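Local coordinates for electron transfer flavoprotein, beta subunit (Thermotoga maritima, PDB 7KOE) that binds flavin-adenine dinucleotide and probably carries electrons as the beta subunit of an electron transfer flavoprotein, at residues Val16-Val21 and Ser43-Asp48; Asp49-Glu54 and Asn200-Ala205; Leu55-Lys60 and Ile85-Asp90; Leu155-Val160 and Val192-Asp197. One frame throughout, in Å; residues are numbered along the deposited sequence.

Overall arrangement
Helix 47-63 ties the first three contacts together. Contact 1 joins strands 13-22 and 43-45 and runs into the start of this helix. Contact 2 lays loop 200-205 on its first turns. Contact 3 sets loop 85-90 against the next turns. The centres of contacts 2 and 3 are about 9 Å apart, those of contacts 1 and 2 about 11 Å. Contact 4 pairs strands 154-162 and 191-195 of the mixed sheet that contact 1 also reaches, their centres about 15 Å apart. Contact 1 closes first along the chain; contacts 3 and 4 follow one another within the loop closed by contact 2. Contacts 1 and 2 hold FAD-binding residues, so helix and sheet frame the cofactor site.

Contact 1: Val16-Val21 and Ser43-Asp48. With FAD (flavin-adenine dinucleotide), chain I.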
# COMPACT_ATOMS: atom_id res chain seq x y z
N VAL A 16 28.81 7.79 40.97
CA VAL A 16 27.43 7.34 40.88
C VAL A 16 27.20 6.83 39.47
O VAL A 16 27.11 7.63 38.53
CB VAL A 16 26.45 8.45 41.25
CG1 VAL A 16 25.06 7.88 41.37
CG2 VAL A 16 26.86 9.09 42.52
N CYS A 17 27.10 5.52 39.30
CA CYS A 17 26.75 4.96 38.01
C CYS A 17 25.24 5.07 37.83
O CYS A 17 24.49 4.40 38.53
CB CYS A 17 27.22 3.52 37.91
SG CYS A 17 28.89 3.25 38.50
N ILE A 18 24.80 5.93 36.91
CA ILE A 18 23.39 6.08 36.60
C ILE A 18 23.14 5.57 35.19
O ILE A 18 24.05 5.51 34.35
CB ILE A 18 22.89 7.53 36.76
CG1 ILE A 18 23.40 8.41 35.63
CG2 ILE A 18 23.30 8.09 38.09
CD1 ILE A 18 22.72 9.74 35.55
N LYS A 19 21.90 5.20 34.93
CA LYS A 19 21.51 4.66 33.63
C LYS A 19 20.31 5.43 33.10
O LYS A 19 19.34 5.64 33.83
CB LYS A 19 21.18 3.18 33.72
CG LYS A 19 21.08 2.49 32.38
CD LYS A 19 20.30 1.21 32.48
CE LYS A 19 20.03 0.62 31.13
NZ LYS A 19 19.01 -0.44 31.21
N GLN A 20 20.38 5.83 31.84
CA GLN A 20 19.24 6.46 31.20
C GLN A 20 18.21 5.40 30.84
O GLN A 20 18.49 4.48 30.08
CB GLN A 20 19.68 7.22 29.96
CG GLN A 20 18.67 8.24 29.50
CD GLN A 20 18.88 8.66 28.08
OE1 GLN A 20 19.31 7.87 27.25
NE2 GLN A 20 18.58 9.92 27.79
N VAL A 21 17.01 5.55 31.39
CA VAL A 21 15.97 4.53 31.31
C VAL A 21 14.75 5.20 30.69
O VAL A 21 14.50 6.38 30.98
CB VAL A 21 15.69 3.95 32.71
CG1 VAL A 21 14.43 3.11 32.75
CG2 VAL A 21 16.86 3.13 33.18
N SER A 43 13.40 9.53 27.71
CA SER A 43 14.21 8.74 28.62
C SER A 43 14.68 9.58 29.79
O SER A 43 15.07 10.74 29.62
CB SER A 43 15.40 8.14 27.88
OG SER A 43 14.98 7.46 26.71
N ILE A 44 14.63 9.00 30.98
CA ILE A 44 14.89 9.72 32.22
C ILE A 44 16.06 9.06 32.93
O ILE A 44 16.65 8.11 32.43
CB ILE A 44 13.65 9.74 33.11
CG1 ILE A 44 13.00 8.36 33.13
CG2 ILE A 44 12.66 10.75 32.60
CD1 ILE A 44 11.98 8.17 34.21
N ILE A 45 16.40 9.57 34.11
CA ILE A 45 17.22 8.81 35.04
C ILE A 45 16.41 7.60 35.49
O ILE A 45 15.18 7.63 35.55
CB ILE A 45 17.65 9.65 36.25
CG1 ILE A 45 17.95 11.09 35.84
CG2 ILE A 45 18.88 9.04 36.94
CD1 ILE A 45 19.20 11.24 35.08
N ASN A 46 17.11 6.51 35.76
CA ASN A 46 16.50 5.41 36.49
C ASN A 46 16.06 5.90 37.86
O ASN A 46 16.85 6.55 38.56
CB ASN A 46 17.52 4.28 36.62
CG ASN A 46 16.96 3.07 37.30
OD1 ASN A 46 15.86 2.63 36.99
ND2 ASN A 46 17.71 2.52 38.24
N PRO A 47 14.81 5.66 38.26
CA PRO A 47 14.33 6.20 39.54
C PRO A 47 15.00 5.60 40.76
O PRO A 47 14.96 6.23 41.83
CB PRO A 47 12.83 5.86 39.52
CG PRO A 47 12.51 5.71 38.09
CD PRO A 47 13.71 5.11 37.46
N ASP A 48 15.61 4.42 40.66
CA ASP A 48 16.47 3.94 41.73
C ASP A 48 17.77 4.73 41.81
O ASP A 48 18.41 4.73 42.87
CB ASP A 48 16.79 2.45 41.53
CG ASP A 48 15.63 1.54 41.87
OD1 ASP A 48 14.85 1.88 42.77
OD2 ASP A 48 15.50 0.48 41.22
PA FAD I . 20.87 -2.90 36.42
O1A FAD I . 19.78 -3.55 37.19
O2A FAD I . 22.19 -3.59 36.34
O5B FAD I . 21.09 -1.41 36.96
C5B FAD I . 21.62 -1.26 38.30
C4B FAD I . 22.36 0.06 38.39
O4B FAD I . 23.62 -0.05 37.69
C3B FAD I . 21.68 1.27 37.74
O3B FAD I . 20.73 1.86 38.61
C2B FAD I . 22.89 2.18 37.54
O2B FAD I . 23.29 2.83 38.72
C1B FAD I . 23.94 1.18 37.08
N9A FAD I . 23.94 0.99 35.64
C8A FAD I . 23.14 0.15 34.91
N7A FAD I . 23.38 0.22 33.62
C5A FAD I . 24.38 1.17 33.50
C6A FAD I . 25.07 1.71 32.40
N6A FAD I . 24.84 1.35 31.14
N1A FAD I . 26.01 2.65 32.65
C2A FAD I . 26.24 3.01 33.91
N3A FAD I . 25.66 2.58 35.03
C4A FAD I . 24.73 1.65 34.75
N1 FAD I . 21.68 -8.04 30.56
C2 FAD I . 22.03 -9.07 31.36
O2 FAD I . 23.15 -9.13 31.85
N3 FAD I . 21.17 -10.07 31.66
C4 FAD I . 19.89 -10.10 31.16
O4 FAD I . 19.15 -11.02 31.45
C4X FAD I . 19.49 -9.05 30.32
N5 FAD I . 18.27 -9.07 29.84
C5X FAD I . 17.90 -8.04 29.02
C6 FAD I . 16.60 -8.04 28.49
C7 FAD I . 16.17 -7.04 27.66
C7M FAD I . 14.77 -7.08 27.10
C8 FAD I . 17.04 -5.98 27.33
C8M FAD I . 16.58 -4.86 26.43
C9 FAD I . 18.32 -5.96 27.85
C9A FAD I . 18.78 -6.98 28.70
N10 FAD I . 20.06 -7.00 29.23
C10 FAD I . 20.46 -8.03 30.06
C1' FAD I . 21.00 -5.91 28.92
C2' FAD I . 21.46 -5.17 30.16
O2' FAD I . 20.43 -4.30 30.61
C3' FAD I . 22.71 -4.34 29.88
O3' FAD I . 23.84 -5.21 29.86
C4' FAD I . 22.94 -3.22 30.90
O4' FAD I . 24.32 -2.84 30.91
C5' FAD I . 22.54 -3.63 32.30
O5' FAD I . 21.34 -2.90 32.69
P FAD I . 20.29 -3.61 33.66
O1P FAD I . 18.93 -3.56 33.04
O2P FAD I . 20.85 -4.93 34.04
O3P FAD I . 20.35 -2.64 34.93
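Val21 and Ile44 form a hydrogen-bonded antiparallel pair that joins strand 13-22 to the short strand 43-45. Val21 N donates to Ile44 O at 2.8 Å. Ile44 N donates back to Val21 O at 2.6 Å. A third backbone bond, from Asn46 N to Lys19 O at 3.1 Å, continues the pairing past the short strand.

Side-chain contacts between the segments are few. Ile18 CD1 reaches Ile45 CD1 at 3.9 Å, and both side chains also touch helices 47-63 and 78-85. Val21 CG2 lies 3.7 Å from Asn46 CB. Gln20 runs out extended, and its CD passes 3.5 Å from Ser43 CB; its NE2 ends in a weak hydrogen bond to Gln76 O.

Lys19 and Asn46 turn to FAD. The Lys19 chain, with CG anti to the backbone N (chi1 -167°), runs past the adenine, its CD 3.4 Å from FAD N7A. Lys19 NZ is salt-bridged to Asp137. Asn46 ND2 makes a weak hydrogen bond to the ribose O3B of FAD at 3.1 Å and also bonds Gln134 O and Asp49 OD2. The strand pairing thus fixes two FAD-binding residues side by side. The lysine charge, near Asp137 and the flavin-side phosphate, would probably offset part of their negative charge.

Contact 2: Asp49-Glu54 and Asn200-Ala205; sequences DERALE and NKPRYA. With FAD (flavin-adenine dinucleotide), chain I.
Asn200 meets Arg51 and Glu54 where the loop between strand 191-195 and helix 207-214 lies on helix 47-63. The fold here is the alpha/beta domain of the electron transfer flavoprotein family. The same helix turns Asp49, an FAD-binding residue, toward the ribose of the cofactor.

The backbone O of Asn200 lies 3.3 Å from Arg51 CD. The Arg51 side chain is bent at chi2, and its NE is hydrogen-bonded to Asp197 O, just ahead of this loop. Lys201 points away from the helix.

Pro202 follows and packs on the helix surface. Its CD sits over one face of the Arg51 guanidinium and is 3.7 Å from Arg51 CD. Its CG is 3.6 Å from Glu50 O, and its CA is 3.8 Å from Glu54 CB.

Arg203 holds the Glu54 carboxylate through backbone and side chain. Glu54 has CG anti to the backbone N (chi1 158°) and then bends, which swings the carboxylate toward the loop. Arg203 NE forms a salt bridge with Glu54 OE1 at 2.8 Å, though its N-H is poorly aimed and the hydrogen bond is weak. Arg203 NH1 adds a second weak bond, to Glu54 OE2, and the carboxylate and guanidinium planes are 61° apart. Arg203 N donates to Glu54 OE1 at 3.2 Å from above the carboxylate plane. With an alanine at Glu54, the Arg203 charge would probably lose its near mate and the loop one of its ties to the helix.

Tyr204 faces the ferredoxin-like protein chain, with a cation-pi contact to Arg82 and its OH hydrogen-bonded to Gly83 O of that chain.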
# COMPACT_ATOMS: atom_id res chain seq x y z
N ASP A 49 18.17 5.39 40.73
CA ASP A 49 19.40 6.17 40.71
C ASP A 49 19.21 7.62 41.09
O ASP A 49 20.19 8.30 41.41
CB ASP A 49 20.06 6.11 39.33
CG ASP A 49 20.72 4.79 39.09
OD1 ASP A 49 21.86 4.62 39.56
OD2 ASP A 49 20.13 3.92 38.44
N GLU A 50 17.97 8.13 41.06
CA GLU A 50 17.73 9.46 41.61
C GLU A 50 17.90 9.47 43.12
O GLU A 50 18.28 10.50 43.69
CB GLU A 50 16.34 9.95 41.23
CG GLU A 50 16.20 10.35 39.77
CD GLU A 50 14.76 10.44 39.32
OE1 GLU A 50 13.87 10.62 40.19
OE2 GLU A 50 14.50 10.33 38.11
N ARG A 51 17.65 8.34 43.78
CA ARG A 51 17.94 8.22 45.20
C ARG A 51 19.44 8.09 45.44
O ARG A 51 19.93 8.51 46.49
CB ARG A 51 17.21 7.03 45.80
CG ARG A 51 15.82 6.81 45.23
CD ARG A 51 14.89 7.92 45.63
NE ARG A 51 13.49 7.54 45.59
CZ ARG A 51 12.73 7.56 44.50
NH1 ARG A 51 13.25 7.94 43.34
NH2 ARG A 51 11.46 7.19 44.56
N ALA A 52 20.16 7.51 44.48
CA ALA A 52 21.61 7.42 44.60
C ALA A 52 22.26 8.78 44.38
O ALA A 52 23.26 9.11 45.02
CB ALA A 52 22.16 6.40 43.61
N LEU A 53 21.70 9.58 43.47
CA LEU A 53 22.23 10.92 43.22
C LEU A 53 21.91 11.86 44.37
O LEU A 53 22.70 12.76 44.67
CB LEU A 53 21.69 11.48 41.92
CG LEU A 53 22.14 10.80 40.63
CD1 LEU A 53 21.24 11.20 39.50
CD2 LEU A 53 23.55 11.17 40.34
N GLU A 54 20.75 11.69 45.00
CA GLU A 54 20.39 12.56 46.12
C GLU A 54 21.23 12.23 47.35
O GLU A 54 21.61 13.13 48.10
CB GLU A 54 18.89 12.44 46.39
CG GLU A 54 18.42 12.84 47.78
CD GLU A 54 18.63 14.31 48.09
OE1 GLU A 54 18.63 15.13 47.15
OE2 GLU A 54 18.77 14.65 49.29
N ASN A 200 15.72 7.81 50.35
CA ASN A 200 15.36 9.21 50.54
C ASN A 200 14.37 9.59 49.45
O ASN A 200 13.93 8.75 48.66
CB ASN A 200 16.62 10.08 50.55
CG ASN A 200 17.59 9.75 49.43
OD1 ASN A 200 17.22 9.16 48.42
ND2 ASN A 200 18.85 10.08 49.64
N LYS A 201 14.01 10.87 49.42
CA LYS A 201 13.27 11.42 48.31
C LYS A 201 14.12 12.49 47.65
O LYS A 201 14.66 13.36 48.36
CB LYS A 201 11.93 12.01 48.77
CG LYS A 201 10.95 10.94 49.22
CD LYS A 201 9.56 11.50 49.47
CE LYS A 201 9.49 12.27 50.76
NZ LYS A 201 8.10 12.71 51.04
N PRO A 202 14.31 12.45 46.34
CA PRO A 202 15.26 13.35 45.69
C PRO A 202 14.79 14.79 45.71
O PRO A 202 13.59 15.08 45.66
CB PRO A 202 15.34 12.82 44.26
CG PRO A 202 14.82 11.43 44.34
CD PRO A 202 13.77 11.47 45.39
N ARG A 203 15.75 15.70 45.81
CA ARG A 203 15.45 17.10 46.03
C ARG A 203 14.92 17.75 44.76
O ARG A 203 15.18 17.31 43.64
CB ARG A 203 16.70 17.84 46.51
CG ARG A 203 17.82 17.87 45.48
CD ARG A 203 19.08 18.46 46.06
NE ARG A 203 19.44 17.81 47.32
CZ ARG A 203 20.62 17.95 47.91
NH1 ARG A 203 20.86 17.33 49.06
NH2 ARG A 203 21.55 18.71 47.36
N TYR A 204 14.14 18.80 44.96
CA TYR A 204 13.86 19.75 43.89
C TYR A 204 15.09 20.61 43.71
O TYR A 204 15.48 21.34 44.62
CB TYR A 204 12.64 20.59 44.24
CG TYR A 204 11.86 21.08 43.05
CD1 TYR A 204 11.41 20.20 42.08
CD2 TYR A 204 11.58 22.42 42.90
CE1 TYR A 204 10.70 20.65 40.99
CE2 TYR A 204 10.88 22.88 41.82
CZ TYR A 204 10.44 21.99 40.87
OH TYR A 204 9.74 22.46 39.80
N ALA A 205 15.72 20.51 42.54
CA ALA A 205 17.01 21.14 42.31
C ALA A 205 16.88 22.66 42.26
O ALA A 205 15.90 23.19 41.75
CB ALA A 205 17.62 20.64 41.00
PA FAD I . 20.87 -2.90 36.42
O1A FAD I . 19.78 -3.55 37.19
O2A FAD I . 22.19 -3.59 36.34
O5B FAD I . 21.09 -1.41 36.96
C5B FAD I . 21.62 -1.26 38.30
C4B FAD I . 22.36 0.06 38.39
O4B FAD I . 23.62 -0.05 37.69
C3B FAD I . 21.68 1.27 37.74
O3B FAD I . 20.73 1.86 38.61
C2B FAD I . 22.89 2.18 37.54
O2B FAD I . 23.29 2.83 38.72
C1B FAD I . 23.94 1.18 37.08
N9A FAD I . 23.94 0.99 35.64
C8A FAD I . 23.14 0.15 34.91
N7A FAD I . 23.38 0.22 33.62
C5A FAD I . 24.38 1.17 33.50
C6A FAD I . 25.07 1.71 32.40
N6A FAD I . 24.84 1.35 31.14
N1A FAD I . 26.01 2.65 32.65
C2A FAD I . 26.24 3.01 33.91
N3A FAD I . 25.66 2.58 35.03
C4A FAD I . 24.73 1.65 34.75
N1 FAD I . 21.68 -8.04 30.56
C2 FAD I . 22.03 -9.07 31.36
O2 FAD I . 23.15 -9.13 31.85
N3 FAD I . 21.17 -10.07 31.66
C4 FAD I . 19.89 -10.10 31.16
O4 FAD I . 19.15 -11.02 31.45
C4X FAD I . 19.49 -9.05 30.32
N5 FAD I . 18.27 -9.07 29.84
C5X FAD I . 17.90 -8.04 29.02
C6 FAD I . 16.60 -8.04 28.49
C7 FAD I . 16.17 -7.04 27.66
C7M FAD I . 14.77 -7.08 27.10
C8 FAD I . 17.04 -5.98 27.33
C8M FAD I . 16.58 -4.86 26.43
C9 FAD I . 18.32 -5.96 27.85
C9A FAD I . 18.78 -6.98 28.70
N10 FAD I . 20.06 -7.00 29.23
C10 FAD I . 20.46 -8.03 30.06
C1' FAD I . 21.00 -5.91 28.92
C2' FAD I . 21.46 -5.17 30.16
O2' FAD I . 20.43 -4.30 30.61
C3' FAD I . 22.71 -4.34 29.88
O3' FAD I . 23.84 -5.21 29.86
C4' FAD I . 22.94 -3.22 30.90
O4' FAD I . 24.32 -2.84 30.91
C5' FAD I . 22.54 -3.63 32.30
O5' FAD I . 21.34 -2.90 32.69
P FAD I . 20.29 -3.61 33.66
O1P FAD I . 18.93 -3.56 33.04
O2P FAD I . 20.85 -4.93 34.04
O3P FAD I . 20.35 -2.64 34.93

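Contact 3: Leu55-Lys60 and Ile85-Asp90; sequences LASQLK and IAFGLD
Lys60 reaches from helix 47-63 across to Gly88 and Asp90. Its CB points toward the loop, and CG lies anti to the backbone N (chi1 -163°). From CB and CG the chain stays extended, which carries its end to the loop backbone. CD comes 3.4 Å from Gly88 O and 4.3 Å from Leu89 CA. CE is near two oxygens, 3.4 Å from Gly88 O and 3.3 Å from Asp90 OD1. The last bond then turns (chi4 -60°). NZ makes a weak hydrogen bond to Gly88 O at 3.4 Å and a long salt bridge to Asp90 OD1 at 3.8 Å.

One turn back, Ser57 CB rests 3.3 Å from Phe87 O. Ser57 OG is hydrogen-bonded within its own helix, to Glu54 O. A type I turn runs from Ile85 to Gly88, and Gly88, with positive phi, is the first residue to leave helical backbone angles.

The loop is the return leg of a beta-alpha-beta crossover: parallel neighbours 66-72 and 91-95 are joined through helix 78-85. The Asp90 backbone is bonded to Val67, and Leu89 packs on Val67 and Val69 of strand 66-72 and on Leu53, filling in between helix 47-63 and the sheet.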
# COMPACT_ATOMS: atom_id res chain seq x y z
N LEU A 55 21.54 10.94 47.55
CA LEU A 55 22.46 10.56 48.62
C LEU A 55 23.86 11.09 48.36
O LEU A 55 24.55 11.51 49.29
CB LEU A 55 22.49 9.04 48.75
CG LEU A 55 23.51 8.45 49.73
CD1 LEU A 55 23.13 8.79 51.15
CD2 LEU A 55 23.62 6.95 49.54
N ALA A 56 24.27 11.11 47.10
CA ALA A 56 25.59 11.64 46.75
C ALA A 56 25.65 13.15 46.94
O ALA A 56 26.69 13.68 47.32
CB ALA A 56 25.91 11.28 45.31
N SER A 57 24.54 13.84 46.68
CA SER A 57 24.51 15.27 46.95
C SER A 57 24.44 15.55 48.44
O SER A 57 24.90 16.60 48.90
CB SER A 57 23.33 15.92 46.23
OG SER A 57 22.11 15.41 46.73
N GLN A 58 23.85 14.63 49.22
CA GLN A 58 23.91 14.75 50.67
C GLN A 58 25.31 14.48 51.18
O GLN A 58 25.76 15.13 52.13
CB GLN A 58 22.93 13.78 51.31
CG GLN A 58 21.48 14.21 51.23
CD GLN A 58 20.54 13.08 51.55
OE1 GLN A 58 20.97 11.97 51.86
NE2 GLN A 58 19.25 13.35 51.48
N LEU A 59 26.03 13.54 50.56
CA LEU A 59 27.41 13.27 50.91
C LEU A 59 28.36 14.38 50.48
O LEU A 59 29.48 14.44 50.98
CB LEU A 59 27.86 11.96 50.26
CG LEU A 59 27.92 10.71 51.12
CD1 LEU A 59 26.57 10.37 51.70
CD2 LEU A 59 28.42 9.57 50.27
N LYS A 60 27.93 15.24 49.56
CA LYS A 60 28.75 16.35 49.10
C LYS A 60 28.60 17.59 49.96
O LYS A 60 29.55 18.36 50.12
CB LYS A 60 28.40 16.68 47.65
CG LYS A 60 29.43 17.51 46.94
CD LYS A 60 29.19 17.52 45.46
CE LYS A 60 30.07 18.55 44.80
NZ LYS A 60 29.80 19.91 45.31
N ILE A 85 23.94 16.47 37.15
CA ILE A 85 24.67 17.63 37.62
C ILE A 85 23.73 18.64 38.27
O ILE A 85 24.16 19.45 39.10
CB ILE A 85 25.47 18.23 36.44
CG1 ILE A 85 26.32 17.14 35.79
CG2 ILE A 85 26.42 19.32 36.86
CD1 ILE A 85 27.31 16.51 36.74
N ALA A 86 22.43 18.56 37.97
CA ALA A 86 21.44 19.40 38.63
C ALA A 86 21.31 19.10 40.12
O ALA A 86 20.84 19.96 40.87
CB ALA A 86 20.08 19.23 37.95
N PHE A 87 21.73 17.92 40.56
CA PHE A 87 21.75 17.59 41.98
C PHE A 87 22.86 18.32 42.73
O PHE A 87 22.84 18.33 43.97
CB PHE A 87 21.93 16.09 42.17
CG PHE A 87 20.67 15.31 41.99
CD1 PHE A 87 19.84 15.08 43.07
CD2 PHE A 87 20.32 14.80 40.76
CE1 PHE A 87 18.68 14.35 42.91
CE2 PHE A 87 19.16 14.08 40.60
CZ PHE A 87 18.34 13.86 41.68
N GLY A 88 23.80 18.93 42.04
CA GLY A 88 24.91 19.60 42.66
C GLY A 88 26.23 18.89 42.53
O GLY A 88 27.17 19.23 43.25
N LEU A 89 26.34 17.92 41.63
CA LEU A 89 27.50 17.06 41.53
C LEU A 89 28.63 17.78 40.81
O LEU A 89 28.43 18.80 40.14
CB LEU A 89 27.14 15.78 40.80
CG LEU A 89 26.67 14.57 41.62
CD1 LEU A 89 25.42 14.82 42.43
CD2 LEU A 89 26.45 13.42 40.68
N ASP A 90 29.84 17.25 40.96
CA ASP A 90 31.00 17.91 40.35
C ASP A 90 31.09 17.63 38.86
O ASP A 90 30.99 18.55 38.04
CB ASP A 90 32.29 17.48 41.05
CG ASP A 90 32.55 18.25 42.31
OD1 ASP A 90 32.13 19.43 42.38
OD2 ASP A 90 33.17 17.70 43.24

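Contact 4: Leu155-Val160 and Val192-Asp197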
# COMPACT_ATOMS: atom_id res chain seq x y z
N LEU A 155 30.23 -5.02 49.00
CA LEU A 155 28.93 -4.82 48.38
C LEU A 155 27.88 -4.66 49.47
O LEU A 155 27.52 -5.63 50.14
CB LEU A 155 28.57 -5.97 47.46
CG LEU A 155 27.19 -5.82 46.84
CD1 LEU A 155 27.17 -4.67 45.86
CD2 LEU A 155 26.77 -7.10 46.17
N GLY A 156 27.39 -3.44 49.65
CA GLY A 156 26.18 -3.27 50.42
C GLY A 156 25.01 -3.01 49.51
O GLY A 156 24.83 -1.88 49.04
N ALA A 157 24.22 -4.03 49.24
CA ALA A 157 23.12 -3.90 48.30
C ALA A 157 21.81 -3.71 49.04
O ALA A 157 21.69 -4.03 50.22
CB ALA A 157 23.05 -5.13 47.39
N TYR A 158 20.82 -3.16 48.31
CA TYR A 158 19.46 -2.90 48.80
C TYR A 158 19.46 -2.00 50.04
O TYR A 158 18.83 -2.31 51.06
CB TYR A 158 18.70 -4.20 49.07
CG TYR A 158 18.86 -5.22 47.98
CD1 TYR A 158 18.14 -5.11 46.80
CD2 TYR A 158 19.74 -6.28 48.12
CE1 TYR A 158 18.29 -6.03 45.80
CE2 TYR A 158 19.90 -7.20 47.11
CZ TYR A 158 19.16 -7.08 45.96
OH TYR A 158 19.31 -8.00 44.95
N VAL A 159 20.15 -0.87 49.94
CA VAL A 159 20.30 0.04 51.07
C VAL A 159 19.00 0.80 51.29
O VAL A 159 18.45 1.40 50.36
CB VAL A 159 21.46 1.00 50.82
CG1 VAL A 159 21.70 1.86 52.02
CG2 VAL A 159 22.69 0.23 50.47
N VAL A 160 18.50 0.76 52.52
CA VAL A 160 17.32 1.51 52.90
C VAL A 160 17.65 2.69 53.81
O VAL A 160 16.99 3.73 53.73
CB VAL A 160 16.28 0.58 53.56
CG1 VAL A 160 14.93 1.26 53.73
CG2 VAL A 160 16.11 -0.65 52.73
N VAL A 192 30.75 -0.50 47.47
CA VAL A 192 29.86 -0.29 46.34
C VAL A 192 28.44 -0.43 46.87
O VAL A 192 27.97 -1.54 47.12
CB VAL A 192 30.13 -1.27 45.19
CG1 VAL A 192 29.09 -1.11 44.09
CG2 VAL A 192 31.51 -1.03 44.63
N LEU A 193 27.77 0.70 47.06
CA LEU A 193 26.40 0.65 47.53
C LEU A 193 25.45 0.38 46.37
O LEU A 193 25.83 0.40 45.20
CB LEU A 193 26.02 1.95 48.22
CG LEU A 193 26.64 2.16 49.60
CD1 LEU A 193 26.12 3.42 50.25
CD2 LEU A 193 26.30 0.99 50.45
N THR A 194 24.20 0.10 46.71
CA THR A 194 23.17 -0.20 45.72
C THR A 194 21.85 0.23 46.34
O THR A 194 21.35 -0.42 47.25
CB THR A 194 23.19 -1.68 45.35
OG1 THR A 194 24.39 -1.98 44.62
CG2 THR A 194 22.02 -2.06 44.51
N ILE A 195 21.33 1.35 45.87
CA ILE A 195 20.33 2.13 46.59
C ILE A 195 18.94 1.79 46.07
O ILE A 195 18.73 1.64 44.87
CB ILE A 195 20.62 3.64 46.43
CG1 ILE A 195 22.10 3.92 46.64
CG2 ILE A 195 19.80 4.44 47.40
CD1 ILE A 195 22.60 3.66 48.03
N THR A 196 17.99 1.66 47.00
CA THR A 196 16.59 1.44 46.66
C THR A 196 15.84 2.77 46.56
O THR A 196 16.42 3.85 46.68
CB THR A 196 15.93 0.54 47.69
OG1 THR A 196 16.03 1.15 48.98
CG2 THR A 196 16.59 -0.81 47.72
N ASP A 197 14.52 2.68 46.36
CA ASP A 197 13.68 3.87 46.36
C ASP A 197 13.45 4.41 47.75
O ASP A 197 13.19 5.61 47.91
CB ASP A 197 12.32 3.57 45.74
CG ASP A 197 12.41 3.00 44.34
OD1 ASP A 197 12.20 1.78 44.18
OD2 ASP A 197 12.70 3.77 43.40
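Strand 155-157 runs parallel to strand 192-195, with directions 6° apart and axes 4.7 Å apart, and Leu155 pairs with Val192 and Gly156 with Leu193. Gly156 N donates to Val192 O at 3.2 Å. The register then shifts by one in a beta bulge, where the chain turns a corner at Tyr158. Val159 pairs with Ile195, and Val159 N donates almost straight to Thr194 O at 3.0 Å.

On one face Leu155 and Val192 lie side by side, and Leu155 CD1 also approaches Val192 O at 3.5 Å. The other face carries Leu193, Val159 and Ile195. Val159 CG2 touches Leu193 CD2 at 3.7 Å, the side chains crossing at about a right angle, and Val159 CB rests on Ile195 CD1. The Thr194 side chain packs on Ala157, while its OG1 is hydrogen-bonded to Thr131 OG1 of strand 128-132.

Thr196 ends the pairing. Its OG1 lies between the backbone N and the carbonyl carbon (chi1 59°), where it donates to Val159 O at 2.8 Å from 39° above the carbonyl plane. Glu198 OE1 is a second, weak partner of this hydroxyl. Thr196 N adds a weak bond to Val159 O at 3.4 Å. Thr196 CG2 covers Tyr158 CA at 3.7 Å. With a glycine in place of Thr196, Val159 O would probably be left with the weak backbone bond alone across this contact, and the bulge would lose its methyl cover.

Tyr158 and Leu155 also pack on a neighbouring electron transfer flavoprotein chain. A buried hydroxyl, one good and one weak backbone donor thus meet the carbonyls of Thr194 and Val159, inside a mostly apolar interface.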